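Uronate isomerase (Bacillus halodurans C-125, PDB 3HK5) probably catalyses the zinc-dependent aldose-ketose interconversion of hexuronates such as D-glucuronate and D-fructuronate. Local coordinates at residues Asp139-Asn144 against His166-Leu171; Asp24-Leu29 against His353-Val358; Leu297-Ser302 against Gly323-Met328. One frame throughout, in Å; residues are numbered along the deposited sequence.

Interaction 1 (Asp139-Asn144 against His166-Leu171). With RAT (D-arabinaric acid), chain C.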
loop_
_atom_site.group_PDB
_atom_site.type_symbol
_atom_site.label_atom_id
_atom_site.label_comp_id
_atom_site.label_asym_id
_atom_site.label_seq_id
_atom_site.Cartn_x
_atom_site.Cartn_y
_atom_site.Cartn_z
ATOM N N ASP A 139 33.272 33.653 7.336
ATOM C CA ASP A 139 31.990 33.609 8.027
ATOM C C ASP A 139 31.549 32.190 8.381
ATOM O O ASP A 139 31.651 31.266 7.561
ATOM C CB ASP A 139 30.921 34.271 7.149
ATOM C CG ASP A 139 31.222 35.732 6.873
ATOM O OD1 ASP A 139 30.740 36.604 7.637
ATOM O OD2 ASP A 139 31.959 36.008 5.900
ATOM N N VAL A 140 31.043 32.036 9.602
ATOM C CA VAL A 140 30.561 30.754 10.090
ATOM C C VAL A 140 29.078 30.870 10.421
ATOM O O VAL A 140 28.661 31.800 11.121
ATOM C CB VAL A 140 31.313 30.322 11.370
ATOM C CG1 VAL A 140 30.717 29.048 11.915
ATOM C CG2 VAL A 140 32.798 30.134 11.067
ATOM N N VAL A 141 28.278 29.952 9.892
ATOM C CA VAL A 141 26.853 29.950 10.177
ATOM C C VAL A 141 26.634 28.892 11.267
ATOM O O VAL A 141 27.006 27.732 11.102
ATOM C CB VAL A 141 26.027 29.596 8.923
ATOM C CG1 VAL A 141 24.545 29.419 9.301
ATOM C CG2 VAL A 141 26.180 30.700 7.871
ATOM N N MET A 142 26.056 29.315 12.385
ATOM C CA MET A 142 25.800 28.438 13.517
ATOM C C MET A 142 24.481 27.707 13.326
ATOM O O MET A 142 23.737 27.982 12.387
ATOM C CB MET A 142 25.687 29.251 14.827
ATOM C CG MET A 142 26.889 30.109 15.223
ATOM S SD MET A 142 26.651 31.005 16.816
ATOM C CE MET A 142 25.602 32.281 16.298
ATOM N N THR A 143 24.221 26.769 14.230
ATOM C CA THR A 143 22.971 26.029 14.282
ATOM C C THR A 143 22.492 26.403 15.695
ATOM O O THR A 143 23.082 25.975 16.696
ATOM C CB THR A 143 23.173 24.495 14.192
ATOM O OG1 THR A 143 23.609 24.140 12.875
ATOM C CG2 THR A 143 21.854 23.765 14.472
ATOM N N ASN A 144 21.443 27.212 15.777
ATOM C CA ASN A 144 20.944 27.666 17.061
ATOM C C ASN A 144 19.550 27.127 17.374
ATOM O O ASN A 144 18.554 27.550 16.788
ATOM C CB ASN A 144 20.964 29.196 17.076
ATOM C CG ASN A 144 22.314 29.754 16.658
ATOM O OD1 ASN A 144 23.278 29.738 17.432
ATOM N ND2 ASN A 144 22.399 30.224 15.421
ATOM N N HIS A 166 27.181 33.762 12.288
ATOM C CA HIS A 166 25.796 34.069 11.955
ATOM C C HIS A 166 24.840 33.025 12.502
ATOM O O HIS A 166 25.162 31.840 12.584
ATOM C CB HIS A 166 25.631 34.182 10.437
ATOM C CG HIS A 166 26.527 35.209 9.824
ATOM N ND1 HIS A 166 27.826 34.937 9.457
ATOM C CD2 HIS A 166 26.344 36.532 9.606
ATOM C CE1 HIS A 166 28.406 36.047 9.042
ATOM N NE2 HIS A 166 27.529 37.031 9.123
ATOM N N ALA A 167 23.645 33.474 12.858
ATOM C CA ALA A 167 22.643 32.582 13.410
ATOM C C ALA A 167 21.762 31.932 12.353
ATOM O O ALA A 167 21.539 32.484 11.272
ATOM C CB ALA A 167 21.772 33.342 14.411
ATOM N N ALA A 168 21.280 30.742 12.687
ATOM C CA ALA A 168 20.372 29.977 11.847
ATOM C C ALA A 168 19.408 29.341 12.854
ATOM O O ALA A 168 19.831 28.631 13.775
ATOM C CB ALA A 168 21.128 28.899 11.057
ATOM N N LEU A 169 18.121 29.616 12.687
ATOM C CA LEU A 169 17.097 29.109 13.593
ATOM C C LEU A 169 16.730 27.651 13.320
ATOM O O LEU A 169 16.000 27.362 12.372
ATOM C CB LEU A 169 15.851 30.002 13.490
ATOM C CG LEU A 169 14.629 29.655 14.342
ATOM C CD1 LEU A 169 15.000 29.636 15.828
ATOM C CD2 LEU A 169 13.543 30.675 14.075
ATOM N N ARG A 170 17.239 26.737 14.149
ATOM C CA ARG A 170 16.964 25.308 13.995
ATOM C C ARG A 170 15.625 24.984 14.660
ATOM O O ARG A 170 15.395 25.349 15.815
ATOM C CB ARG A 170 18.092 24.475 14.620
ATOM C CG ARG A 170 17.869 22.963 14.538
ATOM C CD ARG A 170 17.759 22.463 13.092
ATOM N NE ARG A 170 19.077 22.256 12.512
ATOM C CZ ARG A 170 19.627 21.067 12.264
ATOM N NH1 ARG A 170 18.972 19.942 12.525
ATOM N NH2 ARG A 170 20.862 21.009 11.789
ATOM N N LEU A 171 14.754 24.280 13.941
ATOM C CA LEU A 171 13.421 23.982 14.451
ATOM C C LEU A 171 12.995 22.515 14.588
ATOM O O LEU A 171 11.797 22.230 14.699
ATOM C CB LEU A 171 12.403 24.724 13.579
ATOM C CG LEU A 171 12.639 26.242 13.511
ATOM C CD1 LEU A 171 11.801 26.854 12.404
ATOM C CD2 LEU A 171 12.308 26.876 14.864
HETATM O O1A RAT C . 21.219 17.256 11.727
HETATM C C1 RAT C . 22.332 17.780 11.459
HETATM O O1B RAT C . 22.544 19.003 11.309
HETATM C C2 RAT C . 23.526 16.838 11.303
HETATM O O2 RAT C . 24.555 17.510 10.545
HETATM C C3 RAT C . 24.081 16.392 12.676
HETATM O O3 RAT C . 24.717 17.502 13.330
HETATM C C4 RAT C . 25.102 15.219 12.577
HETATM O O4 RAT C . 25.251 14.578 13.845
HETATM C C5 RAT C . 26.502 15.673 12.104
HETATM O O5A RAT C . 27.432 15.674 12.933
HETATM O O5B RAT C . 26.612 16.014 10.890
HETATM O O HOH W 1 20.848 23.912 11.022
#

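Interaction 2 (Asp24-Leu29 against His353-Val358). With ZN (zinc ion), chain E; RAT (D-arabinaric acid), chain C.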
loop_
_atom_site.group_PDB
_atom_site.type_symbol
_atom_site.label_atom_id
_atom_site.label_comp_id
_atom_site.label_asym_id
_atom_site.label_seq_id
_atom_site.Cartn_x
_atom_site.Cartn_y
_atom_site.Cartn_z
ATOM N N ASP A 24 31.130 29.391 5.622
ATOM C CA ASP A 24 30.681 28.041 5.966
ATOM C C ASP A 24 29.204 28.174 6.338
ATOM O O ASP A 24 28.884 28.531 7.473
ATOM C CB ASP A 24 31.481 27.537 7.169
ATOM C CG ASP A 24 31.564 26.032 7.219
ATOM O OD1 ASP A 24 30.599 25.373 6.779
ATOM O OD2 ASP A 24 32.588 25.512 7.700
ATOM N N MET A 25 28.301 27.865 5.410
ATOM C CA MET A 25 26.877 28.077 5.684
ATOM C C MET A 25 26.113 27.100 6.570
ATOM O O MET A 25 24.896 27.214 6.726
ATOM C CB MET A 25 26.116 28.347 4.372
ATOM C CG MET A 25 26.372 27.369 3.244
ATOM S SD MET A 25 25.510 25.825 3.466
ATOM C CE MET A 25 23.835 26.374 3.340
ATOM N N HIS A 26 26.822 26.149 7.160
ATOM C CA HIS A 26 26.207 25.233 8.111
ATOM C C HIS A 26 27.247 24.520 8.953
ATOM O O HIS A 26 28.009 23.698 8.447
ATOM C CB HIS A 26 25.312 24.184 7.447
ATOM C CG HIS A 26 24.790 23.166 8.418
ATOM N ND1 HIS A 26 24.085 23.518 9.549
ATOM C CD2 HIS A 26 24.924 21.819 8.464
ATOM C CE1 HIS A 26 23.810 22.433 10.250
ATOM N NE2 HIS A 26 24.308 21.390 9.615
ATOM N N THR A 27 27.271 24.858 10.241
ATOM C CA THR A 27 28.188 24.248 11.205
ATOM C C THR A 27 27.469 24.108 12.545
ATOM O O THR A 27 26.326 24.554 12.708
ATOM C CB THR A 27 29.432 25.118 11.485
ATOM O OG1 THR A 27 29.049 26.227 12.314
ATOM C CG2 THR A 27 30.048 25.643 10.183
ATOM N N HIS A 28 28.161 23.492 13.498
ATOM C CA HIS A 28 27.657 23.305 14.842
ATOM C C HIS A 28 28.680 23.951 15.776
ATOM O O HIS A 28 29.008 23.430 16.849
ATOM C CB HIS A 28 27.485 21.809 15.132
ATOM C CG HIS A 28 26.448 21.156 14.271
ATOM N ND1 HIS A 28 25.101 21.196 14.566
ATOM C CD2 HIS A 28 26.551 20.521 13.078
ATOM C CE1 HIS A 28 24.422 20.618 13.592
ATOM N NE2 HIS A 28 25.278 20.200 12.678
ATOM N N LEU A 29 29.197 25.092 15.330
ATOM C CA LEU A 29 30.162 25.858 16.107
ATOM C C LEU A 29 29.410 27.031 16.716
ATOM O O LEU A 29 28.294 27.348 16.294
ATOM C CB LEU A 29 31.295 26.377 15.216
ATOM C CG LEU A 29 32.125 25.300 14.512
ATOM C CD1 LEU A 29 33.232 25.960 13.691
ATOM C CD2 LEU A 29 32.707 24.345 15.546
ATOM N N HIS A 353 29.818 22.592 2.825
ATOM C CA HIS A 353 29.703 23.201 4.144
ATOM C C HIS A 353 30.470 22.202 5.021
ATOM O O HIS A 353 30.615 21.046 4.633
ATOM C CB HIS A 353 28.236 23.334 4.599
ATOM C CG HIS A 353 27.562 22.031 4.902
ATOM N ND1 HIS A 353 26.846 21.323 3.957
ATOM C CD2 HIS A 353 27.477 21.319 6.051
ATOM C CE1 HIS A 353 26.349 20.232 4.514
ATOM N NE2 HIS A 353 26.715 20.206 5.784
ATOM N N SER A 354 30.964 22.624 6.181
ATOM C CA SER A 354 31.745 21.715 7.029
ATOM C C SER A 354 30.964 20.888 8.036
ATOM O O SER A 354 31.349 19.758 8.333
ATOM C CB SER A 354 32.814 22.484 7.801
ATOM O OG SER A 354 32.223 23.270 8.822
ATOM N N ASP A 355 29.888 21.462 8.572
ATOM C CA ASP A 355 29.079 20.792 9.578
ATOM C C ASP A 355 29.961 20.582 10.807
ATOM O O ASP A 355 29.714 19.687 11.613
ATOM C CB ASP A 355 28.599 19.432 9.059
ATOM C CG ASP A 355 27.109 19.232 9.256
ATOM O OD1 ASP A 355 26.620 19.483 10.376
ATOM O OD2 ASP A 355 26.426 18.825 8.291
ATOM N N ALA A 356 30.987 21.412 10.942
ATOM C CA ALA A 356 31.932 21.289 12.047
ATOM C C ALA A 356 31.301 21.355 13.430
ATOM O O ALA A 356 30.500 22.252 13.726
ATOM C CB ALA A 356 33.018 22.350 11.925
ATOM N N ARG A 357 31.665 20.385 14.266
ATOM C CA ARG A 357 31.186 20.310 15.648
ATOM C C ARG A 357 32.323 20.750 16.561
ATOM O O ARG A 357 32.099 21.221 17.677
ATOM C CB ARG A 357 30.772 18.876 16.005
ATOM C CG ARG A 357 29.339 18.521 15.620
ATOM C CD ARG A 357 29.102 17.046 15.787
ATOM N NE ARG A 357 27.713 16.668 15.566
ATOM C CZ ARG A 357 26.766 16.702 16.502
ATOM N NH1 ARG A 357 27.055 17.104 17.734
ATOM N NH2 ARG A 357 25.528 16.313 16.210
ATOM N N VAL A 358 33.548 20.577 16.075
ATOM C CA VAL A 358 34.738 20.957 16.819
ATOM C C VAL A 358 35.493 21.998 15.992
ATOM O O VAL A 358 35.812 21.769 14.819
ATOM C CB VAL A 358 35.639 19.722 17.082
ATOM C CG1 VAL A 358 36.830 20.100 17.966
ATOM C CG2 VAL A 358 34.805 18.619 17.731
HETATM ZN ZN ZN E . 24.678 19.618 10.830
HETATM O O1A RAT C . 21.219 17.256 11.727
HETATM C C1 RAT C . 22.332 17.780 11.459
HETATM O O1B RAT C . 22.544 19.003 11.309
HETATM C C2 RAT C . 23.526 16.838 11.303
HETATM O O2 RAT C . 24.555 17.510 10.545
HETATM C C3 RAT C . 24.081 16.392 12.676
HETATM O O3 RAT C . 24.717 17.502 13.330
HETATM C C4 RAT C . 25.102 15.219 12.577
HETATM O O4 RAT C . 25.251 14.578 13.845
HETATM C C5 RAT C . 26.502 15.673 12.104
HETATM O O5A RAT C . 27.432 15.674 12.933
HETATM O O5B RAT C . 26.612 16.014 10.890
HETATM O O HOH W 2 31.225 23.834 18.965
HETATM O O HOH W 3 29.425 21.033 18.620
#

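Interaction 3 (Leu297-Ser302 against Gly323-Met328). With RAT (D-arabinaric acid), chain C; CO3 (carbonate ion), chain D.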
loop_
_atom_site.group_PDB
_atom_site.type_symbol
_atom_site.label_atom_id
_atom_site.label_comp_id
_atom_site.label_asym_id
_atom_site.label_seq_id
_atom_site.Cartn_x
_atom_site.Cartn_y
_atom_site.Cartn_z
ATOM N N LEU A 297 16.757 26.017 0.763
ATOM C CA LEU A 297 18.123 25.517 0.737
ATOM C C LEU A 297 17.961 24.040 1.046
ATOM O O LEU A 297 17.382 23.684 2.070
ATOM C CB LEU A 297 18.959 26.176 1.826
ATOM C CG LEU A 297 19.490 27.572 1.504
ATOM C CD1 LEU A 297 19.853 28.302 2.801
ATOM C CD2 LEU A 297 20.720 27.444 0.585
ATOM N N VAL A 298 18.454 23.171 0.175
ATOM C CA VAL A 298 18.305 21.743 0.417
ATOM C C VAL A 298 19.566 20.911 0.259
ATOM O O VAL A 298 20.393 21.166 -0.625
ATOM C CB VAL A 298 17.238 21.124 -0.522
ATOM C CG1 VAL A 298 17.191 19.615 -0.343
ATOM C CG2 VAL A 298 15.878 21.717 -0.235
ATOM N N THR A 299 19.710 19.926 1.146
ATOM C CA THR A 299 20.812 18.968 1.088
ATOM C C THR A 299 20.189 17.644 1.535
ATOM O O THR A 299 19.341 17.613 2.441
ATOM C CB THR A 299 21.987 19.343 2.016
ATOM O OG1 THR A 299 23.160 18.632 1.588
ATOM C CG2 THR A 299 21.685 18.969 3.466
ATOM N N MET A 300 20.581 16.551 0.888
ATOM C CA MET A 300 20.014 15.255 1.238
ATOM C C MET A 300 21.091 14.259 1.653
ATOM O O MET A 300 22.235 14.325 1.198
ATOM C CB MET A 300 19.159 14.747 0.066
ATOM C CG MET A 300 17.990 15.707 -0.246
ATOM S SD MET A 300 16.902 15.200 -1.584
ATOM C CE MET A 300 15.790 14.153 -0.638
ATOM N N LEU A 301 20.712 13.343 2.533
ATOM C CA LEU A 301 21.631 12.355 3.079
ATOM C C LEU A 301 21.879 11.086 2.250
ATOM O O LEU A 301 22.948 10.498 2.336
ATOM C CB LEU A 301 21.152 11.962 4.478
ATOM C CG LEU A 301 22.131 11.236 5.406
ATOM C CD1 LEU A 301 23.389 12.089 5.623
ATOM C CD2 LEU A 301 21.435 10.962 6.733
ATOM N N SER A 302 20.900 10.659 1.460
ATOM C CA SER A 302 21.066 9.447 0.675
ATOM C C SER A 302 21.822 9.639 -0.638
ATOM O O SER A 302 21.551 10.566 -1.403
ATOM C CB SER A 302 19.706 8.815 0.378
ATOM O OG SER A 302 19.854 7.631 -0.393
ATOM N N GLY A 323 26.201 21.623 -0.124
ATOM C CA GLY A 323 27.005 20.613 0.529
ATOM C C GLY A 323 26.881 19.137 0.239
ATOM O O GLY A 323 26.015 18.675 -0.504
ATOM N N CYS A 324 27.818 18.406 0.834
ATOM C CA CYS A 324 27.895 16.958 0.751
ATOM C C CYS A 324 27.781 16.616 2.224
ATOM O O CYS A 324 28.763 16.554 2.965
ATOM C CB CYS A 324 29.236 16.545 0.159
ATOM S SG CYS A 324 29.439 17.201 -1.526
ATOM N N TRP A 325 26.538 16.420 2.629
ATOM C CA TRP A 325 26.166 16.187 4.010
ATOM C C TRP A 325 26.431 14.862 4.709
ATOM O O TRP A 325 26.044 13.795 4.219
ATOM C CB TRP A 325 24.679 16.524 4.141
ATOM C CG TRP A 325 24.134 16.504 5.526
ATOM C CD1 TRP A 325 24.745 16.948 6.659
ATOM C CD2 TRP A 325 22.812 16.114 5.907
ATOM N NE1 TRP A 325 23.881 16.867 7.731
ATOM C CE2 TRP A 325 22.688 16.358 7.296
ATOM C CE3 TRP A 325 21.715 15.583 5.208
ATOM C CZ2 TRP A 325 21.511 16.090 8.001
ATOM C CZ3 TRP A 325 20.550 15.317 5.908
ATOM C CH2 TRP A 325 20.457 15.571 7.295
ATOM N N TRP A 326 27.113 14.958 5.853
ATOM C CA TRP A 326 27.355 13.817 6.735
ATOM C C TRP A 326 27.961 12.566 6.077
ATOM O O TRP A 326 29.173 12.487 5.847
ATOM C CB TRP A 326 26.001 13.480 7.367
ATOM C CG TRP A 326 25.979 12.830 8.708
ATOM C CD1 TRP A 326 26.941 12.037 9.278
ATOM C CD2 TRP A 326 24.866 12.815 9.602
ATOM N NE1 TRP A 326 26.483 11.523 10.473
ATOM C CE2 TRP A 326 25.213 11.986 10.695
ATOM C CE3 TRP A 326 23.598 13.420 9.584
ATOM C CZ2 TRP A 326 24.338 11.748 11.760
ATOM C CZ3 TRP A 326 22.726 13.179 10.646
ATOM C CH2 TRP A 326 23.105 12.348 11.718
ATOM N N PHE A 327 27.113 11.579 5.799
ATOM C CA PHE A 327 27.571 10.341 5.173
ATOM C C PHE A 327 27.957 10.548 3.708
ATOM O O PHE A 327 28.536 9.662 3.087
ATOM C CB PHE A 327 26.497 9.251 5.298
ATOM C CG PHE A 327 26.085 8.973 6.723
ATOM C CD1 PHE A 327 27.044 8.680 7.696
ATOM C CD2 PHE A 327 24.746 9.047 7.102
ATOM C CE1 PHE A 327 26.671 8.472 9.039
ATOM C CE2 PHE A 327 24.364 8.840 8.439
ATOM C CZ PHE A 327 25.332 8.554 9.406
ATOM N N MET A 328 27.628 11.722 3.164
ATOM C CA MET A 328 27.977 12.074 1.785
ATOM C C MET A 328 29.360 12.756 1.787
ATOM O O MET A 328 30.022 12.862 0.750
ATOM C CB MET A 328 26.953 13.071 1.199
ATOM C CG MET A 328 25.529 12.537 0.956
ATOM S SD MET A 328 25.409 11.276 -0.334
ATOM C CE MET A 328 25.730 9.867 0.659
HETATM O O1A RAT C . 21.219 17.256 11.727
HETATM C C1 RAT C . 22.332 17.780 11.459
HETATM O O1B RAT C . 22.544 19.003 11.309
HETATM C C2 RAT C . 23.526 16.838 11.303
HETATM O O2 RAT C . 24.555 17.510 10.545
HETATM C C3 RAT C . 24.081 16.392 12.676
HETATM O O3 RAT C . 24.717 17.502 13.330
HETATM C C4 RAT C . 25.102 15.219 12.577
HETATM O O4 RAT C . 25.251 14.578 13.845
HETATM C C5 RAT C . 26.502 15.673 12.104
HETATM O O5A RAT C . 27.432 15.674 12.933
HETATM O O5B RAT C . 26.612 16.014 10.890
HETATM C C CO3 D . 28.193 8.565 12.525
HETATM O O1 CO3 D . 28.291 7.405 11.926
HETATM O O2 CO3 D . 29.111 8.929 13.382
HETATM O O3 CO3 D . 27.213 9.385 12.225
HETATM O O HOH W 4 24.264 16.253 0.933
#

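Interaction 1 (Asp139-Asn144 against His166-Leu171)
Thr-143 and Arg-170 meet near the bound D-arabinaric acid, their side chains passing at a slant with Thr-143 CG2 3.7 Å from Arg-170 NE. The threonine torsion (chi1 -70°) sets CG2 anti to the backbone N, against the arginine, while OG1 takes the other branch and hydrogen-bonds Thr-27 O. A water accepts from Arg-170 NE at 2.8 Å and gives a weak bond back to Thr-143 OG1. Bends at chi2 and chi3 of Arg-170 bring the edge of its guanidinium to the ligand; NH2 lies 2.7 Å from O1B of the acid, a hydrogen bond whose donor is less surely placed, and NH1 forms a salt bridge with Asp-172.

Further back, apolar side chains meet twice. Val-141 CG1 rests 3.9 Å from Ala-168 CB, and Met-142, bent at chi3, folds its methyl CE to within 4.4 Å of Ala-167 CB. The backbones are laced by bonds from His-166 N to Val-140 O and Met-142 N to His-166 O (both 2.7 Å), then Asn-144 N to Ala-168 O and Arg-170 N to Asn-144 O. Such parallel pairing, ending in an arginine that reaches the ligand, typifies the mouth of an amidohydrolase-type (beta/alpha)8 barrel.

Interaction 2 (Asp24-Leu29 against His353-Val358)
His-28 and Asp-355 lie side by side, ring and carboxylate only 13° from coplanar, and converge on one zinc ion. His-28 NE2 and Asp-355 OD1 each bind the metal at 2.0 Å. His-26 NE2 is the third protein ligand at 2.2 Å, but its ring stands 79° from the plane of the Asp-355 carboxylate. A His-X-His pair after the first strand, joined by an aspartate from the loop after helix 331-345, forms the metal site familiar from the amidohydrolase superfamily. O1B and O2 of D-arabinaric acid complete the zinc's ligands.

His-353 backs this first shell. Its CG sits between the backbone N and the carbonyl carbon (chi1 69°), which lays the ring alongside that of His-26, CD2 to CD2 3.5 Å. Its NE2 donates at 2.9 Å to Asp-355 OD2, which lies in the imidazole plane, while the donor stands above the carboxylate plane, helping to fix that group's rotation. Nearby, His-28 N donates to Ala-356 O at 2.7 Å, and Asp-24 OD1 takes Ser-354 N on its syn lone pair at 2.8 Å. Past His-28, whose CB touches Arg-357 CG, the extended arginine sends NE to O5A of the acid at 2.8 Å.

Interaction 3 (Leu297-Ser302 against Gly323-Met328)
Leu-301 packs against three aromatic residues of 323-328, and apolar contact dominates the interface. Its CD1 sits over one face of Trp-325, 4.3 Å from the centroid of the six-membered ring, in a CH-pi contact. The same methyl reaches Trp-326 CB at 3.4 Å and Phe-327 CD2 at 3.6 Å, a position set by the leucine's CG lying anti to the backbone N (chi1 -164°). Thr-299 CG2 approaches the opposite face of Trp-325 near its rim, so that indole is held from both sides.

No direct hydrogen bond joins the segments; one water does that work. It donates to Thr-299 OG1 (2.7 Å) and Met-300 O, and accepts from Trp-325 N. Thr-299 OG1 also bonds Phe-322 O. Met-328, bent at chi2 and chi3, packs its methyl CE on a backbone carbonyl, 3.3 Å from Leu-301 O.

Ligand contacts form a third group. Trp-325 NE1 donates almost straight (175°) to O2 of D-arabinaric acid at 3.0 Å. Trp-326 offers the acid one ring face, its CH2 3.6 Å from C4, with Phe-327 CZ over the other face, while NE1 bonds a carbonate oxygen, O3, at 2.9 Å. An alanine in place of Trp-326 is likely to strip the acid of this flat wall and cost the carbonate one of its several donors.

Strand 296-300 pairs with strands 255-262 and 319-321; helices 306-315 and 331-345 pack against the contact, and His-307 of the second subunit bonds Phe-327 O.

The three contacts crowd round one D-arabinaric acid at the heart of the chain. Interaction 2 closes the longest loop, joining 24-29 to 353-358, and interactions 1 and 3 are nested within it in series. Its centre lies about 9 Å from that of interaction 1 and about 13 Å from that of interaction 3, and it touches both; interactions 1 and 3 have centres about 17 Å apart and do not touch, though both reach the mixed sheet containing strands 169-170 and 296-300. The principle is that of the barrel enzyme: segments distant in sequence, carried on strand ends and the loops beside them, each supply part of one site, here metal ligands from interaction 2 and ligand-binding groups from all three.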